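Long-range contacts in ULam111 (Flavobacterium sp., PDB 5WUT), which probably hydrolyses the beta-1,3-glucosidic bonds of laminarin, as a glycoside hydrolase family 16 laminarinase with a beta-jelly-roll fold: residues A[113-121]-A[191-200]; A[130-138]-A[174-184]. All blocks are in the same frame, centred on the assembly; numbering follows the deposited sequence.

Contact 1: A[113-121]-A[191-200]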
loop_
_atom_site.group_PDB
_atom_site.type_symbol
_atom_site.label_atom_id
_atom_site.label_comp_id
_atom_site.label_asym_id
_atom_site.label_seq_id
_atom_site.Cartn_x
_atom_site.Cartn_y
_atom_site.Cartn_z
ATOM N N TRP A 113 0.443 16.296 -26.929
ATOM C CA TRP A 113 0.573 15.011 -26.245
ATOM C C TRP A 113 1.088 14.010 -27.271
ATOM O O TRP A 113 0.618 14.015 -28.406
ATOM C CB TRP A 113 -0.782 14.575 -25.665
ATOM C CG TRP A 113 -0.760 13.303 -24.858
ATOM C CD1 TRP A 113 -0.702 13.204 -23.503
ATOM C CD2 TRP A 113 -0.802 11.961 -25.357
ATOM N NE1 TRP A 113 -0.689 11.886 -23.122
ATOM C CE2 TRP A 113 -0.762 11.098 -24.242
ATOM C CE3 TRP A 113 -0.877 11.401 -26.640
ATOM C CZ2 TRP A 113 -0.793 9.708 -24.365
ATOM C CZ3 TRP A 113 -0.907 10.004 -26.763
ATOM C CH2 TRP A 113 -0.857 9.178 -25.630
ATOM N N PRO A 114 2.023 13.126 -26.886
ATOM C CA PRO A 114 2.532 12.872 -25.537
ATOM C C PRO A 114 3.797 13.612 -25.143
ATOM O O PRO A 114 4.289 13.363 -24.049
ATOM C CB PRO A 114 2.832 11.376 -25.582
ATOM C CG PRO A 114 3.376 11.200 -26.969
ATOM C CD PRO A 114 2.508 12.102 -27.833
ATOM N N GLN A 115 4.326 14.492 -25.984
ATOM C CA GLN A 115 5.591 15.149 -25.656
ATOM C C GLN A 115 5.488 15.944 -24.359
ATOM O O GLN A 115 6.454 16.046 -23.595
ATOM C CB GLN A 115 6.038 16.062 -26.806
ATOM C CG GLN A 115 7.348 16.808 -26.559
ATOM C CD GLN A 115 8.572 15.914 -26.658
ATOM O OE1 GLN A 115 8.548 14.867 -27.311
ATOM N NE2 GLN A 115 9.658 16.329 -26.009
ATOM N N CYS A 116 4.305 16.491 -24.104
ATOM C CA CYS A 116 4.073 17.318 -22.921
ATOM C C CYS A 116 4.193 16.521 -21.630
ATOM O O CYS A 116 4.466 17.081 -20.573
ATOM C CB CYS A 116 2.686 17.964 -22.981
ATOM S SG CYS A 116 1.327 16.775 -23.018
ATOM N N GLY A 117 3.989 15.212 -21.716
ATOM C CA GLY A 117 3.987 14.384 -20.522
ATOM C C GLY A 117 2.639 14.295 -19.814
ATOM O O GLY A 117 1.807 15.221 -19.863
ATOM N N GLU A 118 2.432 13.170 -19.131
ATOM C CA GLU A 118 1.196 12.898 -18.414
ATOM C C GLU A 118 1.518 12.112 -17.154
ATOM O O GLU A 118 2.374 11.223 -17.189
ATOM C CB GLU A 118 0.227 12.113 -19.307
ATOM C CG GLU A 118 -1.048 11.630 -18.609
ATOM C CD GLU A 118 -1.991 10.861 -19.529
ATOM O OE1 GLU A 118 -1.911 11.020 -20.767
ATOM O OE2 GLU A 118 -2.819 10.093 -19.016
ATOM N N ILE A 119 0.846 12.442 -16.055
ATOM C CA ILE A 119 0.983 11.714 -14.786
ATOM C C ILE A 119 -0.381 11.178 -14.369
ATOM O O ILE A 119 -1.302 11.957 -14.137
ATOM C CB ILE A 119 1.536 12.606 -13.638
ATOM C CG1 ILE A 119 2.751 13.413 -14.102
ATOM C CG2 ILE A 119 1.839 11.736 -12.381
ATOM C CD1 ILE A 119 3.225 14.431 -13.086
ATOM N N ASP A 120 -0.513 9.854 -14.285
ATOM C CA ASP A 120 -1.779 9.228 -13.934
ATOM C C ASP A 120 -1.747 8.794 -12.479
ATOM O O ASP A 120 -1.066 7.820 -12.120
ATOM C CB ASP A 120 -2.065 8.020 -14.824
ATOM C CG ASP A 120 -2.222 8.389 -16.272
ATOM O OD1 ASP A 120 -2.629 9.524 -16.554
ATOM O OD2 ASP A 120 -1.977 7.521 -17.128
ATOM N N ILE A 121 -2.512 9.494 -11.650
ATOM C CA ILE A 121 -2.399 9.350 -10.201
ATOM C C ILE A 121 -3.497 8.459 -9.603
ATOM O O ILE A 121 -3.206 7.526 -8.852
ATOM C CB ILE A 121 -2.428 10.742 -9.532
ATOM C CG1 ILE A 121 -1.333 11.634 -10.133
ATOM C CG2 ILE A 121 -2.279 10.600 -8.012
ATOM C CD1 ILE A 121 -1.394 13.104 -9.653
ATOM N N GLU A 191 14.088 15.094 -22.638
ATOM C CA GLU A 191 12.688 15.522 -22.617
ATOM C C GLU A 191 11.754 14.391 -23.070
ATOM O O GLU A 191 10.618 14.284 -22.590
ATOM C CB GLU A 191 12.473 16.772 -23.485
ATOM C CG GLU A 191 11.048 17.338 -23.352
ATOM C CD GLU A 191 10.837 18.672 -24.058
ATOM O OE1 GLU A 191 11.687 19.578 -23.880
ATOM O OE2 GLU A 191 9.815 18.811 -24.777
ATOM N N ALA A 192 12.237 13.528 -23.962
ATOM C CA ALA A 192 11.428 12.418 -24.459
ATOM C C ALA A 192 11.102 11.444 -23.336
ATOM O O ALA A 192 10.003 10.895 -23.272
ATOM C CB ALA A 192 12.144 11.696 -25.600
ATOM N N ILE A 193 12.069 11.232 -22.451
ATOM C CA ILE A 193 11.910 10.317 -21.324
ATOM C C ILE A 193 11.312 11.028 -20.114
ATOM O O ILE A 193 10.513 10.457 -19.366
ATOM C CB ILE A 193 13.276 9.700 -20.965
ATOM C CG1 ILE A 193 13.701 8.751 -22.080
ATOM C CG2 ILE A 193 13.238 8.962 -19.633
ATOM C CD1 ILE A 193 15.131 8.299 -21.978
ATOM N N TRP A 194 11.671 12.297 -19.956
ATOM C CA TRP A 194 11.335 13.043 -18.745
ATOM C C TRP A 194 10.908 14.464 -19.058
ATOM O O TRP A 194 11.705 15.401 -18.947
ATOM C CB TRP A 194 12.541 13.050 -17.794
ATOM C CG TRP A 194 12.301 13.654 -16.430
ATOM C CD1 TRP A 194 12.558 14.937 -16.048
ATOM C CD2 TRP A 194 11.804 12.981 -15.265
ATOM N NE1 TRP A 194 12.246 15.112 -14.718
ATOM C CE2 TRP A 194 11.776 13.925 -14.218
ATOM C CE3 TRP A 194 11.375 11.676 -15.008
ATOM C CZ2 TRP A 194 11.334 13.607 -12.932
ATOM C CZ3 TRP A 194 10.939 11.360 -13.731
ATOM C CH2 TRP A 194 10.919 12.327 -12.710
ATOM N N PRO A 195 9.647 14.630 -19.471
ATOM C CA PRO A 195 9.088 15.965 -19.687
ATOM C C PRO A 195 8.599 16.591 -18.381
ATOM O O PRO A 195 7.717 17.446 -18.432
ATOM C CB PRO A 195 7.907 15.694 -20.617
ATOM C CG PRO A 195 7.451 14.306 -20.195
ATOM C CD PRO A 195 8.727 13.567 -19.920
ATOM N N TYR A 196 9.132 16.160 -17.242
ATOM C CA TYR A 196 8.534 16.521 -15.960
ATOM C C TYR A 196 9.249 17.640 -15.195
ATOM O O TYR A 196 9.041 17.785 -13.991
ATOM C CB TYR A 196 8.429 15.263 -15.079
ATOM C CG TYR A 196 7.563 14.214 -15.748
ATOM C CD1 TYR A 196 6.201 14.423 -15.908
ATOM C CD2 TYR A 196 8.106 13.044 -16.253
ATOM C CE1 TYR A 196 5.396 13.493 -16.542
ATOM C CE2 TYR A 196 7.297 12.093 -16.896
ATOM C CZ TYR A 196 5.939 12.329 -17.032
ATOM O OH TYR A 196 5.134 11.414 -17.672
ATOM N N ASP A 197 10.076 18.427 -15.889
ATOM C CA ASP A 197 10.682 19.613 -15.293
ATOM C C ASP A 197 10.006 20.869 -15.829
ATOM O O ASP A 197 10.644 21.770 -16.384
ATOM C CB ASP A 197 12.193 19.643 -15.557
ATOM C CG ASP A 197 12.911 18.436 -14.982
ATOM O OD1 ASP A 197 12.548 17.988 -13.874
ATOM O OD2 ASP A 197 13.860 17.957 -15.635
ATOM N N GLN A 198 8.685 20.897 -15.666
ATOM C CA GLN A 198 7.851 22.028 -16.060
ATOM C C GLN A 198 6.601 21.981 -15.195
ATOM O O GLN A 198 6.326 20.966 -14.553
ATOM C CB GLN A 198 7.484 21.964 -17.539
ATOM C CG GLN A 198 6.654 20.741 -17.877
ATOM C CD GLN A 198 5.965 20.825 -19.225
ATOM O OE1 GLN A 198 5.595 21.908 -19.698
ATOM N NE2 GLN A 198 5.802 19.674 -19.864
ATOM N N PRO A 199 5.827 23.074 -15.169
ATOM C CA PRO A 199 4.546 22.998 -14.457
ATOM C C PRO A 199 3.589 22.029 -15.152
ATOM O O PRO A 199 3.670 21.842 -16.376
ATOM C CB PRO A 199 4.012 24.438 -14.520
ATOM C CG PRO A 199 5.227 25.292 -14.852
ATOM C CD PRO A 199 6.078 24.419 -15.720
ATOM N N PHE A 200 2.715 21.421 -14.357
ATOM C CA PHE A 200 1.655 20.547 -14.855
ATOM C C PHE A 200 0.314 21.040 -14.329
ATOM O O PHE A 200 0.278 21.723 -13.317
ATOM C CB PHE A 200 1.902 19.096 -14.406
ATOM C CG PHE A 200 2.783 18.304 -15.345
ATOM C CD1 PHE A 200 4.103 18.684 -15.578
ATOM C CD2 PHE A 200 2.295 17.165 -15.971
ATOM C CE1 PHE A 200 4.894 17.966 -16.469
ATOM C CE2 PHE A 200 3.088 16.444 -16.837
ATOM C CZ PHE A 200 4.384 16.853 -17.091
HETATM O O HOH W 1 7.962 13.451 -23.592
HETATM O O HOH W 2 7.734 18.416 -22.970
#
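Y196 and F200 pack against the start of strand 118-123, whose sequence carries the acidic signature of family 16 glycoside hydrolases (E118, D120 and, farther along, E123). The polar link is Y196 OH to E118 O, 2.8 Å, with the hydroxyl above the carbonyl plane rather than in it. Next to that bond I119 CG1 approaches the tyrosine ring obliquely, 3.6 Å from CE1. I119 chi1 of -47° sets CG1 beside the backbone N, from where CD1 reaches over one face of the F200 ring, 4.1 Å from CD2. A phenylalanine in place of Y196 would probably leave E118 O without its hydroxyl donor and the ring without the bond that fixes its end. G117 closes a type I turn begun at P114; its CA sits 3.5 Å from P195 CG, and a beta carbon here would clash with that ring and, at phi 86°, jam against C116 O, which calls for glycine. At the other end of the contact, Q115 NE2 donates to E191 OE2 (2.8 Å, 170°) while its OE1 bonds T139, and a water joins Q115 O to E191 OE2, 2.8 Å from each. Together these contacts seat the 191-200 loop beside the strand bearing the ExDxxE signature of the family 16 jelly roll.

Contact 2: A[130-138]-A[174-184]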
loop_
_atom_site.group_PDB
_atom_site.type_symbol
_atom_site.label_atom_id
_atom_site.label_comp_id
_atom_site.label_asym_id
_atom_site.label_seq_id
_atom_site.Cartn_x
_atom_site.Cartn_y
_atom_site.Cartn_z
ATOM N N HIS A 130 -10.879 -4.021 -7.653
ATOM C CA HIS A 130 -9.802 -4.288 -6.699
ATOM C C HIS A 130 -8.415 -4.017 -7.265
ATOM O O HIS A 130 -7.432 -4.561 -6.761
ATOM C CB HIS A 130 -9.872 -5.738 -6.206
ATOM C CG HIS A 130 -11.233 -6.155 -5.751
ATOM N ND1 HIS A 130 -12.106 -5.291 -5.127
ATOM C CD2 HIS A 130 -11.865 -7.349 -5.824
ATOM C CE1 HIS A 130 -13.222 -5.936 -4.834
ATOM N NE2 HIS A 130 -13.100 -7.186 -5.244
ATOM N N MET A 131 -8.341 -3.201 -8.317
ATOM C CA MET A 131 -7.067 -2.829 -8.932
ATOM C C MET A 131 -7.033 -1.330 -9.185
ATOM O O MET A 131 -8.052 -0.739 -9.562
ATOM C CB MET A 131 -6.846 -3.548 -10.276
ATOM C CG MET A 131 -6.886 -5.060 -10.247
ATOM S SD MET A 131 -5.432 -5.757 -9.451
ATOM C CE MET A 131 -6.118 -7.302 -8.847
ATOM N N VAL A 132 -5.872 -0.717 -8.978
ATOM C CA VAL A 132 -5.640 0.642 -9.472
ATOM C C VAL A 132 -4.365 0.685 -10.290
ATOM O O VAL A 132 -3.510 -0.194 -10.175
ATOM C CB VAL A 132 -5.549 1.670 -8.345
ATOM C CG1 VAL A 132 -6.831 1.667 -7.534
ATOM C CG2 VAL A 132 -4.336 1.389 -7.468
ATOM N N PHE A 133 -4.231 1.725 -11.105
ATOM C CA PHE A 133 -3.092 1.862 -12.004
ATOM C C PHE A 133 -2.425 3.199 -11.748
ATOM O O PHE A 133 -3.116 4.176 -11.483
ATOM C CB PHE A 133 -3.543 1.754 -13.464
ATOM C CG PHE A 133 -4.277 0.478 -13.780
ATOM C CD1 PHE A 133 -5.633 0.345 -13.503
ATOM C CD2 PHE A 133 -3.612 -0.588 -14.357
ATOM C CE1 PHE A 133 -6.307 -0.835 -13.788
ATOM C CE2 PHE A 133 -4.284 -1.769 -14.643
ATOM C CZ PHE A 133 -5.631 -1.885 -14.358
ATOM N N THR A 134 -1.095 3.227 -11.783
ATOM C CA THR A 134 -0.318 4.463 -11.680
ATOM C C THR A 134 0.661 4.452 -12.835
ATOM O O THR A 134 1.362 3.459 -13.024
ATOM C CB THR A 134 0.429 4.572 -10.346
ATOM O OG1 THR A 134 1.222 3.393 -10.152
ATOM C CG2 THR A 134 -0.556 4.697 -9.203
ATOM N N SER A 135 0.686 5.531 -13.622
ATOM C CA SER A 135 1.372 5.521 -14.915
ATOM C C SER A 135 1.935 6.866 -15.316
ATOM O O SER A 135 1.517 7.916 -14.810
ATOM C CB SER A 135 0.432 5.070 -16.037
ATOM O OG SER A 135 -0.410 4.002 -15.646
ATOM N N LEU A 136 2.847 6.803 -16.280
ATOM C CA LEU A 136 3.385 7.974 -16.984
ATOM C C LEU A 136 3.194 7.777 -18.480
ATOM O O LEU A 136 3.304 6.663 -18.964
ATOM C CB LEU A 136 4.874 8.182 -16.707
ATOM C CG LEU A 136 5.342 8.574 -15.306
ATOM C CD1 LEU A 136 4.520 9.681 -14.663
ATOM C CD2 LEU A 136 5.387 7.349 -14.435
ATOM N N HIS A 137 2.906 8.860 -19.199
ATOM C CA HIS A 137 2.917 8.850 -20.661
ATOM C C HIS A 137 3.851 9.946 -21.129
ATOM O O HIS A 137 3.793 11.082 -20.637
ATOM C CB HIS A 137 1.524 9.075 -21.239
ATOM C CG HIS A 137 0.550 8.021 -20.849
ATOM N ND1 HIS A 137 0.220 6.970 -21.676
ATOM C CD2 HIS A 137 -0.138 7.831 -19.700
ATOM C CE1 HIS A 137 -0.647 6.188 -21.060
ATOM N NE2 HIS A 137 -0.878 6.687 -19.857
ATOM N N THR A 138 4.750 9.587 -22.037
ATOM C CA THR A 138 5.776 10.486 -22.560
ATOM C C THR A 138 6.031 10.128 -24.021
ATOM O O THR A 138 5.523 9.120 -24.502
ATOM C CB THR A 138 7.097 10.341 -21.792
ATOM O OG1 THR A 138 7.595 9.018 -22.003
ATOM C CG2 THR A 138 6.902 10.535 -20.304
ATOM N N PHE A 174 4.688 7.181 -6.462
ATOM C CA PHE A 174 3.233 7.114 -6.394
ATOM C C PHE A 174 2.793 6.395 -5.122
ATOM O O PHE A 174 3.358 5.344 -4.789
ATOM C CB PHE A 174 2.662 6.368 -7.610
ATOM C CG PHE A 174 2.903 7.050 -8.942
ATOM C CD1 PHE A 174 4.158 7.018 -9.544
ATOM C CD2 PHE A 174 1.850 7.660 -9.628
ATOM C CE1 PHE A 174 4.369 7.628 -10.795
ATOM C CE2 PHE A 174 2.051 8.259 -10.862
ATOM C CZ PHE A 174 3.309 8.249 -11.445
ATOM N N PHE A 175 1.799 6.948 -4.426
ATOM C CA PHE A 175 1.316 6.398 -3.158
ATOM C C PHE A 175 -0.179 6.171 -3.161
ATOM O O PHE A 175 -0.946 7.012 -3.631
ATOM C CB PHE A 175 1.656 7.328 -1.978
ATOM C CG PHE A 175 3.101 7.707 -1.876
ATOM C CD1 PHE A 175 3.629 8.723 -2.663
ATOM C CD2 PHE A 175 3.929 7.092 -0.946
ATOM C CE1 PHE A 175 4.956 9.072 -2.563
ATOM C CE2 PHE A 175 5.251 7.448 -0.823
ATOM C CZ PHE A 175 5.778 8.445 -1.638
ATOM N N VAL A 176 -0.606 5.036 -2.624
ATOM C CA VAL A 176 -2.007 4.841 -2.338
ATOM C C VAL A 176 -2.140 4.554 -0.859
ATOM O O VAL A 176 -1.425 3.696 -0.334
ATOM C CB VAL A 176 -2.609 3.699 -3.184
ATOM C CG1 VAL A 176 -4.097 3.544 -2.882
ATOM C CG2 VAL A 176 -2.403 3.997 -4.662
ATOM N N ASP A 177 -3.013 5.302 -0.187
ATOM C CA ASP A 177 -3.168 5.216 1.263
ATOM C C ASP A 177 -1.814 5.247 1.957
ATOM O O ASP A 177 -1.563 4.495 2.896
ATOM C CB ASP A 177 -3.956 3.955 1.643
ATOM C CG ASP A 177 -5.392 3.996 1.147
ATOM O OD1 ASP A 177 -5.956 5.095 0.997
ATOM O OD2 ASP A 177 -5.965 2.928 0.911
ATOM N N ASN A 178 -0.959 6.141 1.460
ATOM C CA ASN A 178 0.358 6.430 2.034
ATOM C C ASN A 178 1.359 5.300 1.846
ATOM O O ASN A 178 2.439 5.340 2.434
ATOM C CB ASN A 178 0.228 6.766 3.524
ATOM C CG ASN A 178 -0.638 7.983 3.774
ATOM O OD1 ASN A 178 -0.389 9.045 3.223
ATOM N ND2 ASN A 178 -1.665 7.828 4.603
ATOM N N ILE A 179 1.006 4.298 1.036
ATOM C CA ILE A 179 1.953 3.230 0.697
ATOM C C ILE A 179 2.600 3.467 -0.672
ATOM O O ILE A 179 1.910 3.649 -1.667
ATOM C CB ILE A 179 1.258 1.874 0.739
ATOM C CG1 ILE A 179 0.803 1.623 2.175
ATOM C CG2 ILE A 179 2.185 0.784 0.235
ATOM C CD1 ILE A 179 0.056 0.349 2.363
ATOM N N LEU A 180 3.931 3.499 -0.717
ATOM C CA LEU A 180 4.624 3.685 -1.993
ATOM C C LEU A 180 4.412 2.466 -2.878
ATOM O O LEU A 180 4.849 1.362 -2.527
ATOM C CB LEU A 180 6.109 3.925 -1.777
ATOM C CG LEU A 180 6.959 4.076 -3.040
ATOM C CD1 LEU A 180 6.531 5.295 -3.801
ATOM C CD2 LEU A 180 8.435 4.179 -2.641
ATOM N N VAL A 181 3.720 2.655 -4.003
ATOM C CA VAL A 181 3.375 1.515 -4.861
ATOM C C VAL A 181 4.165 1.456 -6.164
ATOM O O VAL A 181 4.221 0.398 -6.800
ATOM C CB VAL A 181 1.877 1.495 -5.206
ATOM C CG1 VAL A 181 1.061 1.341 -3.940
ATOM C CG2 VAL A 181 1.465 2.760 -5.983
ATOM N N TYR A 182 4.774 2.571 -6.563
ATOM C CA TYR A 182 5.448 2.646 -7.858
ATOM C C TYR A 182 6.406 3.831 -7.883
ATOM O O TYR A 182 6.081 4.912 -7.382
ATOM C CB TYR A 182 4.423 2.764 -9.003
ATOM C CG TYR A 182 5.012 2.964 -10.386
ATOM C CD1 TYR A 182 5.982 2.097 -10.894
ATOM C CD2 TYR A 182 4.570 4.000 -11.198
ATOM C CE1 TYR A 182 6.527 2.293 -12.159
ATOM C CE2 TYR A 182 5.097 4.190 -12.468
ATOM C CZ TYR A 182 6.066 3.335 -12.940
ATOM O OH TYR A 182 6.599 3.557 -14.195
ATOM N N THR A 183 7.580 3.623 -8.473
ATOM C CA THR A 183 8.568 4.681 -8.621
ATOM C C THR A 183 9.095 4.716 -10.052
ATOM O O THR A 183 9.449 3.682 -10.619
ATOM C CB THR A 183 9.758 4.491 -7.655
ATOM O OG1 THR A 183 9.302 4.574 -6.300
ATOM C CG2 THR A 183 10.815 5.552 -7.904
ATOM N N PHE A 184 9.129 5.905 -10.643
ATOM C CA PHE A 184 9.746 6.092 -11.951
ATOM C C PHE A 184 10.921 7.032 -11.752
ATOM O O PHE A 184 10.759 8.169 -11.291
ATOM C CB PHE A 184 8.732 6.646 -12.970
ATOM C CG PHE A 184 9.295 6.867 -14.354
ATOM C CD1 PHE A 184 9.829 5.814 -15.078
ATOM C CD2 PHE A 184 9.246 8.127 -14.940
ATOM C CE1 PHE A 184 10.339 6.015 -16.359
ATOM C CE2 PHE A 184 9.747 8.340 -16.218
ATOM C CZ PHE A 184 10.290 7.279 -16.930
#
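T134 and L136 point from strand 131-137 into the interior of the jelly-roll sandwich and meet the 174-184 hairpin of the facing layer. The axes show face-to-face packing: strand 131-137 passes 8.7 Å from strand 174-176 at 165° and 8.2 Å from strand 179-184 at 17°, with no hydrogen bond between the segments. T134 and F174 lie side by side, running opposite ways, the threonine CB 3.5 Å from F174 CD2 and approaching the ring obliquely. A chi1 of 54° swings T134 OG1 to Y182, 3.5 Å from its CB. L136 divides its two methyls among three aromatics. Its CG stands beside the backbone N, and the branches spread from there: CD1 meets F174 CZ at the ring edge and in its plane (3.7 Å); CD2 also borders that ring, and reaches the edge of the Y182 ring and the CB of F184. A classic beta bulge places V181 and Y182 together opposite F174 in the hairpin, and both side chains point to strand 131-137. Beyond the type I' turn from V176 to I179, L180 makes backbone hydrogen bonds with the second subunit, so the hairpin also touches that other copy in the assembly. Toward the turn end the packing thins to a single methyl pair, V132 CG2 to V176 CG2 at 4.3 Å.

How the contacts relate
Both contacts use neighbouring antiparallel strands of one sheet: 118-123 serves contact 1 and 131-137 contact 2, joined by probable backbone bonds such as D120 N to S135 O, 2.9 Å. Contact 2 is the more buried, between two layers of the sandwich, and is mainly apolar, with no hydrogen bond between its two segments. Contact 1, its centre about 16 Å from that of contact 2, is partly buried: apolar round I119, Y196 and F200 but with a tyrosine hydrogen bond, and polar and water-bridged at Q115 and E191. I119 belongs to both settings, touching F174 of contact 2, and Y196 in turn packs on L136. Along the chain, contact 2 is nested within the loop that contact 1 closes.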